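Local coordinates for protein pertussis toxin-like subunit ArtA (PDB 4Z9D) that probably transfers ADP-ribose from NAD to trimeric G proteins of the host, as the enzymatic A subunit of a pertussis-like AB5 toxin, at residues S94-I103 against G166-P174. The protein carries 2 engineered substitutions. Sequence-based numbering, arbitrary orientation.
Sequences SVNYLTQRGI and GVIPQLVVP
Ser-94 and Ile-168 make the one direct hydrogen bond between the helix ending at Gln-100 and the irregular C-terminal segment 166-174. The backbone N of Ile-168 reaches Ser-94 OG at 2.9 Å in an almost straight line (174°). That hydroxyl donates in turn to a water, which itself donates a hydrogen bond to Gly-166 O, so one serine grips the incoming chain twice, directly and through solvent. Around this polar point the packing is close: CG1 of Ile-168 lies 3.3 Å from Ser-94 OG, CD1 of Leu-171 sits near Ser-94 CB, and Leu-32 of helix 32-37 touches Ser-94, Leu-98 and Ile-168 together.

One turn along, Leu-98 continues the buried side. With CG anti to the carbonyl carbon (chi1 -69°), its side chain leans so that CD2 meets CG2 of Val-173 at 3.6 Å, the two side chains running past each other in opposite senses. The other branch of Val-173, CG1, turns to Ile-103 and Arg-101. The Ile-103 end lies nearer the surface, yet its CD1 is 3.7 Å from CD of Pro-174, across the proline at about a right angle.

Toward solvent the fit relaxes. CD2 of Tyr-97 lies 4.0 Å from Val-167 CG1 and 4.1 Å from Leu-171 CD1, both methyls meeting the ring obliquely. Arg-101, bent at chi2 and chi3, lays CG over one face of that ring, toward the rim, and its NH2 donates a hydrogen bond to Tyr-97 OH (2.8 Å), in the guanidinium plane but bent to 135°. Val-173 CG1 touches one guanidinium face toward its rim.

Gly-102, at positive phi, closes the helix in a Schellman motif and turns the chain to Ile-103. The whole is the C-terminal end of the crystallised fragment laid along an amphipathic helix at the periphery of a pertussis toxin S1-like ADP-ribosyltransferase fold.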
loop_
_atom_site.group_PDB
_atom_site.type_symbol
_atom_site.label_atom_id
_atom_site.label_comp_id
_atom_site.label_asym_id
_atom_site.label_seq_id
_atom_site.Cartn_x
_atom_site.Cartn_y
_atom_site.Cartn_z
ATOM N N SER A 94 -9.113 7.087 -10.980
ATOM C CA SER A 94 -10.041 7.601 -9.976
ATOM C C SER A 94 -9.771 9.072 -9.703
ATOM O O SER A 94 -10.707 9.858 -9.541
ATOM C CB SER A 94 -9.957 6.791 -8.687
ATOM O OG SER A 94 -10.468 5.485 -8.896
ATOM N N VAL A 95 -8.499 9.449 -9.673
ATOM C CA VAL A 95 -8.141 10.855 -9.482
ATOM C C VAL A 95 -8.688 11.685 -10.651
ATOM O O VAL A 95 -9.205 12.786 -10.454
ATOM C CB VAL A 95 -6.611 11.030 -9.339
ATOM C CG1 VAL A 95 -6.205 12.485 -9.536
ATOM C CG2 VAL A 95 -6.141 10.511 -7.968
ATOM N N ASN A 96 -8.591 11.145 -11.863
ATOM C CA ASN A 96 -9.163 11.810 -13.036
ATOM C C ASN A 96 -10.686 11.931 -12.942
ATOM O O ASN A 96 -11.262 12.946 -13.325
ATOM C CB ASN A 96 -8.780 11.081 -14.322
ATOM C CG ASN A 96 -7.305 11.227 -14.660
ATOM O OD1 ASN A 96 -6.586 12.020 -14.045
ATOM N ND2 ASN A 96 -6.849 10.469 -15.658
ATOM N N TYR A 97 -11.340 10.868 -12.493
ATOM C CA TYR A 97 -12.782 10.900 -12.297
ATOM C C TYR A 97 -13.215 11.921 -11.241
ATOM O O TYR A 97 -14.130 12.703 -11.470
ATOM C CB TYR A 97 -13.282 9.508 -11.932
ATOM C CG TYR A 97 -14.744 9.461 -11.549
ATOM C CD1 TYR A 97 -15.729 9.479 -12.522
ATOM C CD2 TYR A 97 -15.134 9.339 -10.217
ATOM C CE1 TYR A 97 -17.083 9.416 -12.182
ATOM C CE2 TYR A 97 -16.480 9.260 -9.862
ATOM C CZ TYR A 97 -17.449 9.306 -10.855
ATOM O OH TYR A 97 -18.786 9.236 -10.532
ATOM N N LEU A 98 -12.563 11.918 -10.086
ATOM C CA LEU A 98 -12.881 12.892 -9.036
ATOM C C LEU A 98 -12.693 14.325 -9.544
ATOM O O LEU A 98 -13.462 15.228 -9.212
ATOM C CB LEU A 98 -12.011 12.656 -7.800
ATOM C CG LEU A 98 -12.371 11.349 -7.096
ATOM C CD1 LEU A 98 -11.332 10.965 -6.042
ATOM C CD2 LEU A 98 -13.755 11.455 -6.465
ATOM N N THR A 99 -11.652 14.535 -10.338
ATOM C CA THR A 99 -11.413 15.839 -10.951
ATOM C C THR A 99 -12.545 16.234 -11.921
ATOM O O THR A 99 -12.945 17.402 -11.951
ATOM C CB THR A 99 -10.054 15.855 -11.674
ATOM O OG1 THR A 99 -9.024 15.523 -10.733
ATOM C CG2 THR A 99 -9.763 17.237 -12.240
ATOM N N GLN A 100 -13.063 15.288 -12.709
ATOM C CA GLN A 100 -14.201 15.595 -13.588
ATOM C C GLN A 100 -15.460 15.845 -12.770
ATOM O O GLN A 100 -16.420 16.452 -13.244
ATOM C CB GLN A 100 -14.507 14.458 -14.563
ATOM C CG GLN A 100 -13.478 14.169 -15.637
ATOM C CD GLN A 100 -13.709 12.811 -16.290
ATOM O OE1 GLN A 100 -14.476 11.984 -15.789
ATOM N NE2 GLN A 100 -13.058 12.585 -17.426
ATOM N N ARG A 101 -15.452 15.388 -11.527
ATOM C CA ARG A 101 -16.614 15.597 -10.674
ATOM C C ARG A 101 -16.499 16.880 -9.879
ATOM O O ARG A 101 -17.410 17.230 -9.141
ATOM C CB ARG A 101 -16.814 14.395 -9.742
ATOM C CG ARG A 101 -17.213 13.107 -10.466
ATOM C CD ARG A 101 -18.624 13.202 -11.020
ATOM N NE ARG A 101 -19.532 13.614 -9.956
ATOM C CZ ARG A 101 -20.173 12.776 -9.151
ATOM N NH1 ARG A 101 -20.960 13.257 -8.200
ATOM N NH2 ARG A 101 -20.028 11.465 -9.290
ATOM N N GLY A 102 -15.386 17.590 -10.042
ATOM C CA GLY A 102 -15.232 18.886 -9.408
ATOM C C GLY A 102 -14.380 18.883 -8.158
ATOM O O GLY A 102 -14.224 19.908 -7.498
ATOM N N ILE A 103 -13.825 17.727 -7.820
ATOM C CA ILE A 103 -12.927 17.646 -6.678
ATOM C C ILE A 103 -11.567 18.251 -7.076
ATOM O O ILE A 103 -11.063 18.018 -8.180
ATOM C CB ILE A 103 -12.766 16.189 -6.192
ATOM C CG1 ILE A 103 -14.125 15.608 -5.802
ATOM C CG2 ILE A 103 -11.777 16.104 -5.048
ATOM C CD1 ILE A 103 -14.808 16.377 -4.700
ATOM N N GLY A 166 -9.809 0.270 -14.064
ATOM C CA GLY A 166 -10.836 1.294 -14.084
ATOM C C GLY A 166 -10.932 2.191 -12.865
ATOM O O GLY A 166 -9.996 2.311 -12.068
ATOM N N VAL A 167 -12.078 2.847 -12.741
ATOM C CA VAL A 167 -12.360 3.712 -11.601
ATOM C C VAL A 167 -12.807 2.890 -10.401
ATOM O O VAL A 167 -13.525 1.909 -10.548
ATOM C CB VAL A 167 -13.440 4.756 -11.962
ATOM C CG1 VAL A 167 -13.801 5.652 -10.744
ATOM C CG2 VAL A 167 -12.967 5.597 -13.150
ATOM N N ILE A 168 -12.351 3.269 -9.215
ATOM C CA ILE A 168 -12.837 2.635 -7.989
ATOM C C ILE A 168 -14.340 2.877 -7.797
ATOM O O ILE A 168 -14.794 4.020 -7.802
ATOM C CB ILE A 168 -12.091 3.165 -6.770
ATOM C CG1 ILE A 168 -10.590 2.885 -6.884
ATOM C CG2 ILE A 168 -12.687 2.602 -5.488
ATOM C CD1 ILE A 168 -9.774 3.703 -5.884
ATOM N N PRO A 169 -15.121 1.796 -7.644
ATOM C CA PRO A 169 -16.568 1.948 -7.474
ATOM C C PRO A 169 -16.928 2.523 -6.112
ATOM O O PRO A 169 -16.131 2.438 -5.174
ATOM C CB PRO A 169 -17.111 0.521 -7.631
ATOM C CG PRO A 169 -15.950 -0.375 -7.559
ATOM C CD PRO A 169 -14.719 0.399 -7.875
ATOM N N GLN A 170 -18.108 3.121 -6.032
ATOM C CA GLN A 170 -18.658 3.615 -4.775
ATOM C C GLN A 170 -17.746 4.635 -4.085
ATOM O O GLN A 170 -17.680 4.686 -2.852
ATOM C CB GLN A 170 -18.952 2.439 -3.822
ATOM C CG GLN A 170 -20.013 1.450 -4.345
ATOM C CD GLN A 170 -19.436 0.147 -4.883
ATOM O OE1 GLN A 170 -18.412 -0.342 -4.396
ATOM N NE2 GLN A 170 -20.098 -0.430 -5.894
ATOM N N LEU A 171 -17.050 5.454 -4.872
ATOM C CA LEU A 171 -16.219 6.513 -4.295
ATOM C C LEU A 171 -17.070 7.557 -3.560
ATOM O O LEU A 171 -18.190 7.859 -3.974
ATOM C CB LEU A 171 -15.372 7.204 -5.368
ATOM C CG LEU A 171 -14.140 6.466 -5.906
ATOM C CD1 LEU A 171 -13.584 7.180 -7.125
ATOM C CD2 LEU A 171 -13.066 6.384 -4.825
ATOM N N VAL A 172 -16.517 8.130 -2.495
ATOM C CA VAL A 172 -17.155 9.270 -1.845
ATOM C C VAL A 172 -16.742 10.561 -2.554
ATOM O O VAL A 172 -15.565 10.828 -2.733
ATOM C CB VAL A 172 -16.789 9.363 -0.360
ATOM C CG1 VAL A 172 -17.487 10.560 0.272
ATOM C CG2 VAL A 172 -17.191 8.093 0.357
ATOM N N VAL A 173 -17.731 11.338 -2.979
ATOM C CA VAL A 173 -17.503 12.588 -3.684
ATOM C C VAL A 173 -18.253 13.662 -2.924
ATOM O O VAL A 173 -19.458 13.831 -3.115
ATOM C CB VAL A 173 -18.010 12.537 -5.135
ATOM C CG1 VAL A 173 -17.748 13.866 -5.841
ATOM C CG2 VAL A 173 -17.347 11.407 -5.895
ATOM N N PRO A 174 -17.548 14.377 -2.037
ATOM C CA PRO A 174 -18.164 15.397 -1.175
ATOM C C PRO A 174 -18.751 16.563 -1.963
ATOM O O PRO A 174 -18.087 17.002 -2.899
ATOM C CB PRO A 174 -16.994 15.874 -0.295
ATOM C CG PRO A 174 -15.891 14.849 -0.492
ATOM C CD PRO A 174 -16.085 14.330 -1.878
HETATM O O HOH W 1 -8.628 3.980 -10.226
#